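Local atomic coordinates of uncharacterized CONSERVED DOMAIN PROTEIN (Vibrio cholerae, PDB entry 3LKV), a protein that probably serves as the periplasmic substrate-binding component of an ABC transporter and binds a phenylalanine molecule between its two lobes. Residues L276-T281 and E292-R297; P125-V130 and A166-K171; V146-E151 and T176-A181; K10-Q15 and R63-E68; P222-A227 and A235-G240. All blocks are in the same frame, centred on the assembly; numbering follows the deposited sequence.

Interaction 1 of 5, residues L276-T281 and E292-R297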
# COMPACT_ATOMS: atom_id res chain seq x y z
N LEU A 276 -7.93 -7.91 -27.56
CA LEU A 276 -7.90 -6.95 -28.64
C LEU A 276 -8.58 -5.68 -28.21
O LEU A 276 -9.77 -5.69 -27.92
CB LEU A 276 -8.62 -7.55 -29.86
CG LEU A 276 -8.72 -6.70 -31.12
CD1 LEU A 276 -7.41 -5.99 -31.42
CD2 LEU A 276 -9.25 -7.57 -32.37
N VAL A 277 -7.83 -4.59 -28.14
CA VAL A 277 -8.36 -3.30 -27.74
C VAL A 277 -8.06 -2.29 -28.86
O VAL A 277 -7.00 -2.38 -29.47
CB VAL A 277 -7.72 -2.86 -26.43
CG1 VAL A 277 -8.20 -1.47 -26.03
CG2 VAL A 277 -7.95 -3.96 -25.31
N ILE A 278 -9.00 -1.38 -29.16
CA ILE A 278 -8.88 -0.38 -30.25
C ILE A 278 -9.05 1.01 -29.68
O ILE A 278 -9.96 1.25 -28.89
CB ILE A 278 -9.98 -0.54 -31.34
CG1 ILE A 278 -9.98 -1.92 -31.96
CG2 ILE A 278 -9.81 0.52 -32.43
CD1 ILE A 278 -8.60 -2.45 -32.31
N ASN A 279 -8.18 1.94 -30.07
CA ASN A 279 -8.35 3.33 -29.70
C ASN A 279 -8.92 4.13 -30.88
O ASN A 279 -8.18 4.66 -31.73
CB ASN A 279 -7.05 3.93 -29.20
CG ASN A 279 -7.27 5.25 -28.52
OD1 ASN A 279 -8.26 5.95 -28.79
ND2 ASN A 279 -6.38 5.61 -27.62
N LYS A 280 -10.25 4.25 -30.90
CA LYS A 280 -11.01 4.88 -32.04
C LYS A 280 -10.65 6.33 -32.15
O LYS A 280 -10.37 6.82 -33.23
CB LYS A 280 -12.53 4.78 -31.82
CG LYS A 280 -13.26 3.53 -32.36
CD LYS A 280 -14.62 3.34 -31.55
CE LYS A 280 -15.89 3.14 -32.44
NZ LYS A 280 -17.11 2.84 -31.59
N THR A 281 -10.64 7.02 -31.02
CA THR A 281 -10.24 8.41 -31.01
C THR A 281 -8.89 8.57 -31.66
O THR A 281 -8.79 9.21 -32.71
CB THR A 281 -10.19 8.94 -29.59
OG1 THR A 281 -11.27 8.36 -28.87
CG2 THR A 281 -10.26 10.45 -29.56
N GLU A 292 -14.18 -3.13 -40.28
CA GLU A 292 -15.34 -3.65 -39.56
C GLU A 292 -15.05 -4.98 -38.90
O GLU A 292 -15.40 -5.14 -37.74
CB GLU A 292 -16.63 -3.77 -40.45
CG GLU A 292 -17.55 -2.48 -40.56
CD GLU A 292 -17.34 -1.41 -39.46
OE1 GLU A 292 -18.13 -1.34 -38.50
OE2 GLU A 292 -16.37 -0.62 -39.56
N ALA A 293 -14.42 -5.91 -39.62
CA ALA A 293 -14.15 -7.24 -39.06
C ALA A 293 -13.33 -7.16 -37.73
O ALA A 293 -13.47 -8.01 -36.83
CB ALA A 293 -13.45 -8.14 -40.09
N VAL A 294 -12.51 -6.11 -37.63
CA VAL A 294 -11.66 -5.90 -36.47
C VAL A 294 -12.46 -5.24 -35.36
O VAL A 294 -12.42 -5.70 -34.22
CB VAL A 294 -10.40 -5.07 -36.84
CG1 VAL A 294 -9.65 -4.66 -35.60
CG2 VAL A 294 -9.51 -5.87 -37.73
N LEU A 295 -13.19 -4.16 -35.69
CA LEU A 295 -14.02 -3.45 -34.69
C LEU A 295 -15.04 -4.39 -34.02
O LEU A 295 -15.36 -4.23 -32.84
CB LEU A 295 -14.77 -2.26 -35.32
CG LEU A 295 -14.04 -0.94 -35.59
CD1 LEU A 295 -14.88 0.03 -36.43
CD2 LEU A 295 -13.62 -0.28 -34.27
N ALA A 296 -15.53 -5.36 -34.80
CA ALA A 296 -16.45 -6.42 -34.31
C ALA A 296 -15.83 -7.34 -33.25
O ALA A 296 -16.54 -7.74 -32.32
CB ALA A 296 -16.97 -7.27 -35.48
N ARG A 297 -14.55 -7.69 -33.40
CA ARG A 297 -13.82 -8.52 -32.42
C ARG A 297 -13.29 -7.76 -31.20
O ARG A 297 -12.73 -8.37 -30.30
CB ARG A 297 -12.64 -9.23 -33.09
CG ARG A 297 -13.02 -10.24 -34.16
CD ARG A 297 -11.93 -11.32 -34.39
NE ARG A 297 -10.58 -10.79 -34.54
CZ ARG A 297 -10.11 -10.16 -35.63
NH1 ARG A 297 -10.88 -9.96 -36.70
NH2 ARG A 297 -8.87 -9.73 -35.64
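Leu276 and Ile278 lie on strand 276-278, which runs past helix 292-297 at an axis separation of 8.6 Å, the two directions 113° apart, so that the helix lies across the strand. Both side chains are directed at the helix, whereas Val277 between them turns the other way. CG of Leu276 extends opposite the backbone N (chi1 179°), and this carries CD2 to Arg297, 3.8 Å from its CB. The arginine chain bends at chi3, which brings NH2 back to 3.9 Å from the same Leu276 CD2; the guanidinium pairs at this end with Glu135 of helix 126-136. Ile278 meets Val294 at about a right angle, its CD1 lying 4.1 Å from Val294 CG1. Strand 275-278 is an outermost strand of the mixed sheet, antiparallel to its neighbour 237-240, and the C-terminal helix packs against it together with helix 126-136, whose Leu132 touches both Leu276 and Arg297. The second branch of Ile278, CG2, approaches Leu295 CD2 at 4.3 Å. That same leucine methyl is touched by the aliphatic part of Lys280, whose CG is also 4.3 Å from Leu295 CD2, just beyond Asn279, the N-cap residue of helix 280-285.

Interaction 2 of 5, residues P125-V130 and A166-K171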
# COMPACT_ATOMS: atom_id res chain seq x y z
N PRO A 125 2.75 -12.94 -28.82
CA PRO A 125 2.53 -13.60 -30.11
C PRO A 125 2.82 -12.62 -31.26
O PRO A 125 1.91 -12.01 -31.86
CB PRO A 125 1.04 -13.96 -30.06
CG PRO A 125 0.44 -12.80 -29.25
CD PRO A 125 1.52 -12.29 -28.31
N VAL A 126 4.10 -12.46 -31.57
CA VAL A 126 4.53 -11.45 -32.54
C VAL A 126 3.86 -11.70 -33.94
O VAL A 126 3.36 -10.78 -34.57
CB VAL A 126 6.07 -11.43 -32.60
CG1 VAL A 126 6.63 -10.52 -33.74
CG2 VAL A 126 6.61 -11.05 -31.21
N GLU A 127 3.88 -12.96 -34.41
CA GLU A 127 3.26 -13.32 -35.69
C GLU A 127 1.81 -12.85 -35.76
O GLU A 127 1.35 -12.23 -36.72
CB GLU A 127 3.32 -14.85 -35.90
CG GLU A 127 2.52 -15.43 -37.13
CD GLU A 127 3.04 -14.98 -38.50
OE1 GLU A 127 2.31 -15.21 -39.51
OE2 GLU A 127 4.16 -14.40 -38.58
N GLN A 128 1.09 -13.12 -34.70
CA GLN A 128 -0.28 -12.68 -34.62
C GLN A 128 -0.38 -11.13 -34.65
O GLN A 128 -1.26 -10.57 -35.29
CB GLN A 128 -0.92 -13.32 -33.40
CG GLN A 128 -2.39 -13.26 -33.29
CD GLN A 128 -2.93 -13.94 -32.01
OE1 GLN A 128 -2.20 -14.57 -31.24
NE2 GLN A 128 -4.23 -13.81 -31.80
N HIS A 129 0.56 -10.43 -34.03
CA HIS A 129 0.55 -8.98 -34.08
C HIS A 129 0.81 -8.45 -35.52
O HIS A 129 0.20 -7.48 -35.93
CB HIS A 129 1.61 -8.37 -33.14
CG HIS A 129 1.31 -8.54 -31.69
ND1 HIS A 129 2.25 -8.34 -30.71
CD2 HIS A 129 0.17 -8.89 -31.04
CE1 HIS A 129 1.71 -8.57 -29.52
NE2 HIS A 129 0.44 -8.90 -29.69
N VAL A 130 1.73 -9.06 -36.25
CA VAL A 130 1.99 -8.64 -37.61
C VAL A 130 0.76 -8.86 -38.49
O VAL A 130 0.40 -7.98 -39.33
CB VAL A 130 3.16 -9.41 -38.19
CG1 VAL A 130 3.31 -9.15 -39.72
CG2 VAL A 130 4.43 -9.03 -37.38
N ALA A 166 9.73 -10.72 -42.50
CA ALA A 166 10.19 -11.39 -43.73
C ALA A 166 9.15 -12.38 -44.30
O ALA A 166 8.87 -12.35 -45.50
CB ALA A 166 11.54 -12.11 -43.49
N LYS A 167 8.57 -13.24 -43.47
CA LYS A 167 7.49 -14.14 -43.92
C LYS A 167 6.34 -13.40 -44.62
O LYS A 167 5.76 -13.92 -45.56
CB LYS A 167 6.92 -14.96 -42.76
CG LYS A 167 5.57 -15.59 -43.06
CD LYS A 167 5.02 -16.50 -41.94
CE LYS A 167 3.76 -17.24 -42.43
NZ LYS A 167 2.99 -17.74 -41.27
N HIS A 168 6.00 -12.19 -44.17
CA HIS A 168 4.88 -11.44 -44.73
C HIS A 168 5.28 -10.35 -45.74
O HIS A 168 4.45 -9.54 -46.15
CB HIS A 168 3.99 -10.88 -43.59
CG HIS A 168 3.13 -11.94 -42.96
ND1 HIS A 168 1.80 -12.13 -43.31
CD2 HIS A 168 3.41 -12.90 -42.05
CE1 HIS A 168 1.31 -13.15 -42.63
NE2 HIS A 168 2.27 -13.64 -41.86
N GLY A 169 6.53 -10.36 -46.15
CA GLY A 169 7.02 -9.36 -47.10
C GLY A 169 7.06 -7.92 -46.62
O GLY A 169 6.96 -7.00 -47.41
N ILE A 170 7.22 -7.71 -45.32
CA ILE A 170 7.19 -6.39 -44.70
C ILE A 170 8.60 -6.01 -44.29
O ILE A 170 9.30 -6.78 -43.63
CB ILE A 170 6.23 -6.38 -43.47
CG1 ILE A 170 4.78 -6.50 -43.94
CG2 ILE A 170 6.38 -5.13 -42.62
CD1 ILE A 170 3.84 -6.89 -42.82
N LYS A 171 9.00 -4.82 -44.68
CA LYS A 171 10.28 -4.27 -44.34
C LYS A 171 10.23 -3.78 -42.87
O LYS A 171 9.23 -3.23 -42.44
CB LYS A 171 10.53 -3.11 -45.31
CG LYS A 171 11.81 -2.30 -45.08
CD LYS A 171 11.93 -1.12 -46.11
CE LYS A 171 13.37 -0.54 -46.17
NZ LYS A 171 13.71 0.39 -45.05
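Glu127 OE1 receives two donors from the end of helix 152-167. His168 NE2 donates to Glu127 OE1 over 2.8 Å, with 151° at the hydrogen; it comes in on the syn side, 23° out of the carboxylate plane, and the oxygen lies at the edge of the imidazole. Lys167 NZ forms a salt bridge of 3.2 Å with Glu127 OE1, arriving from the opposite face and steeply above the plane. A bend at chi2 (65°) turns the Glu127 carboxylate toward these donors, and the extended Lys167 crosses it at about a right angle. Beside this polar cluster, Val130 CG1 and Ile170 CD1 meet tip to tip at 3.9 Å.

Around these pairs, Ser164 binds Glu127 OE2 and Lys134 binds His168 ND1, so the carboxylate has a third partner, on its other oxygen, and the imidazole a second. The backbone places the donors: helix 152-167 ends in a Schellman motif with Gly169 at C-prime, Gly169 N bonding to Ala166 O, and the chain turns there so that Ile170 comes back toward Val130. With two donors on one oxygen and the serine on the other, the negative charge of Glu127 is probably well stabilised, despite the nearby carboxylate of Glu131.

Interaction 3 of 5, residues V146-E151 and T176-A181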
# COMPACT_ATOMS: atom_id res chain seq x y z
N VAL A 146 11.36 0.38 -32.20
CA VAL A 146 12.42 0.90 -31.35
C VAL A 146 12.59 -0.12 -30.22
O VAL A 146 11.64 -0.60 -29.68
CB VAL A 146 12.01 2.25 -30.74
CG1 VAL A 146 13.10 2.75 -29.75
CG2 VAL A 146 11.77 3.29 -31.89
N TYR A 147 13.82 -0.41 -29.86
CA TYR A 147 14.06 -1.37 -28.80
C TYR A 147 15.40 -1.14 -28.14
O TYR A 147 16.22 -0.38 -28.63
CB TYR A 147 13.98 -2.79 -29.36
CG TYR A 147 15.16 -3.20 -30.15
CD1 TYR A 147 16.22 -3.88 -29.55
CD2 TYR A 147 15.23 -2.96 -31.50
CE1 TYR A 147 17.31 -4.29 -30.30
CE2 TYR A 147 16.32 -3.35 -32.25
CZ TYR A 147 17.35 -4.01 -31.65
OH TYR A 147 18.43 -4.41 -32.39
N ASN A 148 15.56 -1.76 -26.99
CA ASN A 148 16.76 -1.62 -26.17
C ASN A 148 17.55 -2.93 -26.23
O ASN A 148 17.11 -3.95 -25.72
CB ASN A 148 16.43 -1.26 -24.71
CG ASN A 148 17.71 -1.05 -23.85
OD1 ASN A 148 18.82 -1.41 -24.24
ND2 ASN A 148 17.53 -0.40 -22.72
N PRO A 149 18.72 -2.89 -26.88
CA PRO A 149 19.46 -4.11 -27.08
C PRO A 149 20.07 -4.62 -25.79
O PRO A 149 20.44 -5.77 -25.76
CB PRO A 149 20.54 -3.72 -28.10
CG PRO A 149 20.76 -2.30 -27.90
CD PRO A 149 19.40 -1.74 -27.49
N GLY A 150 20.07 -3.83 -24.72
CA GLY A 150 20.45 -4.30 -23.37
C GLY A 150 19.37 -5.13 -22.68
O GLY A 150 19.64 -5.71 -21.65
N GLU A 151 18.17 -5.23 -23.25
CA GLU A 151 17.12 -6.04 -22.67
C GLU A 151 16.92 -7.35 -23.42
O GLU A 151 16.41 -7.37 -24.54
CB GLU A 151 15.80 -5.27 -22.67
CG GLU A 151 15.69 -4.12 -21.69
CD GLU A 151 14.25 -3.52 -21.64
OE1 GLU A 151 13.21 -4.25 -21.63
OE2 GLU A 151 14.18 -2.28 -21.58
N THR A 176 17.63 1.77 -32.07
CA THR A 176 17.79 1.37 -30.69
C THR A 176 17.74 2.57 -29.79
O THR A 176 18.01 3.67 -30.21
CB THR A 176 19.07 0.57 -30.43
OG1 THR A 176 20.20 1.32 -30.86
CG2 THR A 176 18.98 -0.74 -31.18
N ALA A 177 17.35 2.32 -28.54
CA ALA A 177 17.31 3.32 -27.50
C ALA A 177 17.89 2.65 -26.27
O ALA A 177 17.36 1.66 -25.80
CB ALA A 177 15.85 3.75 -27.26
N LEU A 178 18.99 3.18 -25.77
CA LEU A 178 19.68 2.58 -24.64
C LEU A 178 19.04 2.93 -23.29
O LEU A 178 19.32 2.29 -22.29
CB LEU A 178 21.15 3.02 -24.61
CG LEU A 178 21.91 2.71 -25.93
CD1 LEU A 178 23.37 3.20 -25.84
CD2 LEU A 178 21.84 1.20 -26.27
N LYS A 179 18.27 3.99 -23.25
CA LYS A 179 17.58 4.36 -22.05
C LYS A 179 16.33 5.11 -22.47
O LYS A 179 16.21 5.52 -23.63
CB LYS A 179 18.48 5.21 -21.16
CG LYS A 179 19.03 6.36 -21.86
CD LYS A 179 20.09 7.07 -21.00
CE LYS A 179 20.48 8.40 -21.67
NZ LYS A 179 20.90 8.20 -23.11
N SER A 180 15.39 5.25 -21.54
CA SER A 180 14.09 5.71 -21.92
C SER A 180 14.06 7.11 -22.46
O SER A 180 13.22 7.41 -23.24
CB SER A 180 13.05 5.50 -20.83
OG SER A 180 13.46 5.99 -19.60
N ALA A 181 15.01 7.94 -22.08
CA ALA A 181 15.08 9.29 -22.57
C ALA A 181 15.50 9.36 -24.04
O ALA A 181 15.35 10.39 -24.61
CB ALA A 181 16.03 10.17 -21.68
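Tyr147 and Thr176 form a parallel beta bridge where strands 142-147 and 171-176 end side by side, and the backbone bond that follows it runs from Ala177 N to Tyr147 O (2.9 Å, 156° at the hydrogen). The same carbonyl takes a CA-H...O contact from Thr176 CA, and Asn148 CA makes another with Ala177 O.

The aromatic contact lies on the side of the sheet to which Tyr147 and Thr176 both point. Their side chains run alongside each other, and the Thr176 methyl CG2 sits over one face of the phenol ring, toward its rim, as a CH-pi contact 4.0 Å from the Tyr147 ring centroid. The threonine torsion (chi1 57°) leaves CG2 opposite the carbonyl carbon, where it reaches the ring. Helix 152-167, the helix of this beta-alpha-beta crossover, also packs on Tyr147 through Ala154 and Met158.

Apolar packing continues on either side of the bridge. Val146 CG1 meets Ala177 CB at 3.8 Å, next to helix 183-191. Pro149 CD lies 3.8 Å from Thr176 CB, and Pro149 is touched at about a right angle by Leu178, whose CD2 is 4.0 Å from Pro149 CD.

Polar side-chain bonds shape the loop. Asn148 OD1 accepts from Gly150 N at 2.8 Å in an Asx turn, within a type I turn that leads to Glu151, the N-cap residue of helix 152-167. Because the Gly150 N-H can only donate, it identifies OD1 and so sets the orientation of this buried amide; ND2 then bonds to the Thr204 hydroxyl, and both ends of the amide have a hydrogen-bond partner.

Interaction 4 of 5, residues K10-Q15 and R63-E68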
# COMPACT_ATOMS: atom_id res chain seq x y z
N LYS A 10 8.03 -14.16 4.07
CA LYS A 10 8.73 -12.97 3.60
C LYS A 10 8.98 -13.08 2.10
O LYS A 10 9.69 -13.95 1.65
CB LYS A 10 10.04 -12.79 4.34
CG LYS A 10 10.77 -11.45 4.07
CD LYS A 10 11.83 -11.14 5.24
CE LYS A 10 13.06 -10.29 4.78
NZ LYS A 10 12.94 -8.79 4.89
N VAL A 11 8.33 -12.21 1.36
CA VAL A 11 8.36 -12.18 -0.09
C VAL A 11 8.95 -10.82 -0.49
O VAL A 11 8.42 -9.78 -0.11
CB VAL A 11 6.97 -12.38 -0.65
CG1 VAL A 11 6.95 -12.26 -2.19
CG2 VAL A 11 6.44 -13.79 -0.18
N ALA A 12 10.03 -10.86 -1.28
CA ALA A 12 10.73 -9.66 -1.70
C ALA A 12 10.64 -9.54 -3.21
O ALA A 12 11.02 -10.47 -3.92
CB ALA A 12 12.21 -9.73 -1.23
N VAL A 13 10.14 -8.40 -3.66
CA VAL A 13 9.76 -8.17 -5.02
C VAL A 13 10.63 -7.10 -5.63
O VAL A 13 10.69 -5.98 -5.11
CB VAL A 13 8.31 -7.69 -5.14
CG1 VAL A 13 7.96 -7.52 -6.61
CG2 VAL A 13 7.34 -8.67 -4.44
N SER A 14 11.34 -7.45 -6.69
CA SER A 14 12.15 -6.52 -7.42
C SER A 14 11.61 -6.31 -8.83
O SER A 14 11.36 -7.26 -9.56
CB SER A 14 13.53 -7.13 -7.53
OG SER A 14 14.43 -6.27 -8.22
N GLN A 15 11.52 -5.05 -9.24
CA GLN A 15 10.84 -4.64 -10.47
C GLN A 15 11.74 -3.66 -11.16
O GLN A 15 12.24 -2.72 -10.51
CB GLN A 15 9.53 -3.96 -10.07
CG GLN A 15 8.64 -3.70 -11.15
CD GLN A 15 7.31 -3.09 -10.68
OE1 GLN A 15 6.68 -3.62 -9.79
NE2 GLN A 15 6.90 -2.01 -11.30
N ARG A 63 21.28 -7.87 -4.40
CA ARG A 63 22.23 -8.14 -3.32
C ARG A 63 21.64 -7.79 -1.94
O ARG A 63 21.86 -8.51 -0.98
CB ARG A 63 23.55 -7.37 -3.50
CG ARG A 63 24.25 -7.75 -4.84
CD ARG A 63 25.44 -6.83 -5.12
NE ARG A 63 26.17 -7.32 -6.26
CZ ARG A 63 27.07 -6.65 -6.94
NH1 ARG A 63 27.41 -5.42 -6.60
NH2 ARG A 63 27.66 -7.22 -7.99
N GLN A 64 20.91 -6.69 -1.85
CA GLN A 64 20.34 -6.28 -0.56
C GLN A 64 19.29 -7.28 -0.16
O GLN A 64 19.26 -7.71 0.98
CB GLN A 64 19.64 -4.93 -0.73
CG GLN A 64 19.19 -4.30 0.60
CD GLN A 64 19.19 -2.77 0.48
OE1 GLN A 64 18.68 -2.18 -0.52
NE2 GLN A 64 19.80 -2.11 1.45
N PHE A 65 18.42 -7.64 -1.12
CA PHE A 65 17.34 -8.58 -0.80
C PHE A 65 17.89 -9.93 -0.41
O PHE A 65 17.42 -10.55 0.56
CB PHE A 65 16.38 -8.78 -1.99
CG PHE A 65 15.30 -7.75 -2.13
CD1 PHE A 65 14.93 -6.92 -1.10
CD2 PHE A 65 14.60 -7.66 -3.31
CE1 PHE A 65 13.91 -5.95 -1.27
CE2 PHE A 65 13.57 -6.75 -3.45
CZ PHE A 65 13.24 -5.90 -2.44
N VAL A 66 18.89 -10.42 -1.14
CA VAL A 66 19.46 -11.72 -0.77
C VAL A 66 20.03 -11.70 0.66
O VAL A 66 19.94 -12.66 1.35
CB VAL A 66 20.50 -12.24 -1.77
CG1 VAL A 66 21.32 -13.40 -1.13
CG2 VAL A 66 19.77 -12.66 -3.07
N GLY A 67 20.59 -10.59 1.09
CA GLY A 67 21.14 -10.50 2.43
C GLY A 67 20.10 -10.42 3.55
O GLY A 67 20.47 -10.50 4.66
N GLU A 68 18.82 -10.19 3.23
CA GLU A 68 17.73 -10.16 4.20
C GLU A 68 17.00 -11.52 4.30
O GLU A 68 15.92 -11.61 4.89
CB GLU A 68 16.73 -9.06 3.78
CG GLU A 68 17.28 -7.65 3.88
CD GLU A 68 16.38 -6.58 3.20
OE1 GLU A 68 15.29 -6.89 2.61
OE2 GLU A 68 16.78 -5.40 3.26
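Phe65 of helix 55-66 packs on Ala12 of strand 9-15, a helix-on-sheet contact in the parallel, Rossmann-like domain that periplasmic binding proteins of this type have. The phenylalanine ring is met over one face by the Ala12 methyl: CB lies 3.7 Å from the Phe65 ring centroid, only 9° from the ring normal, a well-centred CH-pi contact. At the ring edge Val13 O lies 3.4 Å from Phe65 CE2. Ser14 CB also approaches this Phe65 carbon. Leu73 and Lys49, on the two strands flanking 9-15, touch the same side chain.

Lys10, two residues before Ala12 and directed to the same side, can be followed outward. Its CB leads to a CG opposite the backbone N (chi1 -171°), and CD then comes within 4.1 Å of Glu68 O. CE is closer still, 3.2 Å from Glu68 O, so the methylene carbons lie against the backbone of Glu68. The chain bends at chi4 (90°), and NZ ends 4.0 Å from Glu68 CB. Its main polar partners are Glu45 and Asp47, the zinc ligands on strand 44-50, so the ammonium group belongs to the second shell of that metal site. Glu45 of the second subunit packs against both Lys10 and Glu68. Toward the Glu68 carboxylate the salt bridge is long, with Lys10 NZ 3.8 Å from Glu68 OE1.

Interaction 5 of 5, residues P222-A227 and A235-G240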
# COMPACT_ATOMS: atom_id res chain seq x y z
N PRO A 222 0.75 5.69 -37.17
CA PRO A 222 0.07 4.97 -36.10
C PRO A 222 1.04 4.09 -35.34
O PRO A 222 2.04 3.71 -35.91
CB PRO A 222 -0.89 4.09 -36.84
CG PRO A 222 -0.37 4.01 -38.25
CD PRO A 222 0.25 5.31 -38.50
N VAL A 223 0.74 3.81 -34.08
CA VAL A 223 1.48 2.88 -33.24
C VAL A 223 0.55 1.71 -32.91
O VAL A 223 -0.57 1.92 -32.49
CB VAL A 223 1.92 3.61 -31.94
CG1 VAL A 223 2.60 2.66 -30.92
CG2 VAL A 223 2.81 4.74 -32.31
N PHE A 224 1.02 0.48 -33.14
CA PHE A 224 0.33 -0.72 -32.70
C PHE A 224 1.05 -1.20 -31.44
O PHE A 224 2.27 -1.32 -31.43
CB PHE A 224 0.40 -1.83 -33.75
CG PHE A 224 -0.26 -3.08 -33.31
CD1 PHE A 224 -1.61 -3.26 -33.48
CD2 PHE A 224 0.45 -4.04 -32.63
CE1 PHE A 224 -2.25 -4.39 -32.98
CE2 PHE A 224 -0.17 -5.18 -32.13
CZ PHE A 224 -1.51 -5.36 -32.30
N GLY A 225 0.27 -1.49 -30.40
CA GLY A 225 0.82 -1.85 -29.11
C GLY A 225 0.80 -3.33 -28.78
O GLY A 225 -0.20 -4.02 -28.99
N ALA A 226 1.86 -3.83 -28.20
CA ALA A 226 1.90 -5.23 -27.74
C ALA A 226 1.30 -5.34 -26.33
O ALA A 226 1.16 -6.44 -25.76
CB ALA A 226 3.35 -5.75 -27.80
N ALA A 227 0.97 -4.19 -25.76
CA ALA A 227 0.42 -4.11 -24.40
C ALA A 227 -0.75 -3.14 -24.41
O ALA A 227 -0.68 -2.10 -25.04
CB ALA A 227 1.49 -3.62 -23.40
N ALA A 235 -1.74 4.49 -28.74
CA ALA A 235 -1.63 3.48 -29.79
C ALA A 235 -3.04 3.29 -30.38
O ALA A 235 -4.03 3.35 -29.67
CB ALA A 235 -1.11 2.15 -29.23
N ILE A 236 -3.15 3.03 -31.66
CA ILE A 236 -4.48 2.78 -32.25
C ILE A 236 -5.13 1.44 -31.87
O ILE A 236 -6.35 1.33 -31.81
CB ILE A 236 -4.46 2.95 -33.76
CG1 ILE A 236 -3.58 1.91 -34.44
CG2 ILE A 236 -4.00 4.35 -34.08
CD1 ILE A 236 -3.66 2.01 -35.97
N ALA A 237 -4.32 0.45 -31.57
CA ALA A 237 -4.81 -0.86 -31.29
C ALA A 237 -3.76 -1.57 -30.48
O ALA A 237 -2.57 -1.20 -30.54
CB ALA A 237 -5.07 -1.60 -32.57
N SER A 238 -4.16 -2.61 -29.76
CA SER A 238 -3.19 -3.46 -29.08
C SER A 238 -3.71 -4.85 -28.91
O SER A 238 -4.93 -5.06 -28.89
CB SER A 238 -2.85 -2.88 -27.72
OG SER A 238 -4.00 -2.84 -26.90
N LEU A 239 -2.81 -5.81 -28.74
CA LEU A 239 -3.23 -7.17 -28.44
C LEU A 239 -2.38 -7.75 -27.31
O LEU A 239 -1.48 -8.56 -27.53
CB LEU A 239 -3.18 -8.04 -29.71
CG LEU A 239 -3.71 -9.46 -29.58
CD1 LEU A 239 -5.22 -9.40 -29.33
CD2 LEU A 239 -3.38 -10.30 -30.83
N GLY A 240 -2.65 -7.31 -26.10
CA GLY A 240 -1.78 -7.62 -24.97
C GLY A 240 -2.40 -8.56 -23.96
O GLY A 240 -3.60 -8.83 -23.99
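Pro222 opens the contact with its CB 3.6 Å from Ile236 CD1. The isoleucine reaches it through a torsion that sets CG1 between the backbone N and the carbonyl carbon (chi1 65°). At Val223 the backbone takes over: its carbonyl accepts from Ile236 N (2.9 Å), while CG1 packs on Ala235 CB. Phe224 extends its ring over the neighbouring strand, so that Ala237 O and Ser238 CA lie over one face. Phe224 CD1 comes within 3.9 Å of Ala237 CB, and CZ reaches Leu239 CB. On this side of the sheet helix 126-136 supplies Ile133 and His129, the latter meeting the Phe224 ring.

Gly225 bonds to strand 237-240 through both its N and its O, Gly225 N to Ala237 O (2.9 Å, nearly straight at 172°) and Gly225 O from Leu239 N (3.2 Å). The two strands pass close here, the CA atoms of Gly225 and Ser238 4.3 Å apart. Ala226 and Ala227 continue beside Gly240, Ala226 O lying 3.3 Å from Gly240 CA.

Strand 223-225, helix 228-232 and strand 237-240 make up a beta-alpha-beta unit with adjacent parallel strands. Its start follows Thr221, a zinc ligand, and just after strand 223-225 the side chain of Ala227 comes to about 4 Å, nearest atoms, from the bound phenylalanine, consistent with the strand-end ligand sites of periplasmic binding proteins.

Overall arrangement
Interaction 4 belongs to the parallel sheet of one half of the protein, while interactions 1, 3 and 5 reach the mixed sheet of the other; the centre of interaction 4 is about 42 Å from that of interaction 1. In the mixed sheet, interaction 3 joins strands 171-176 and 142-147 at one border, interaction 5 joins strands 223-225 and 237-240, and interaction 1 lies at the opposite border. Interactions 1 and 5 touch through neighbouring strands, their centres about 11 Å apart. Interaction 2 meets interaction 5 where His129 binds Leu239 O. Along the chain interaction 4 comes first, interactions 2 and 3 interleave, and 5 and 1 follow. The phenylalanine lies between the halves, as in two-lobed binding proteins.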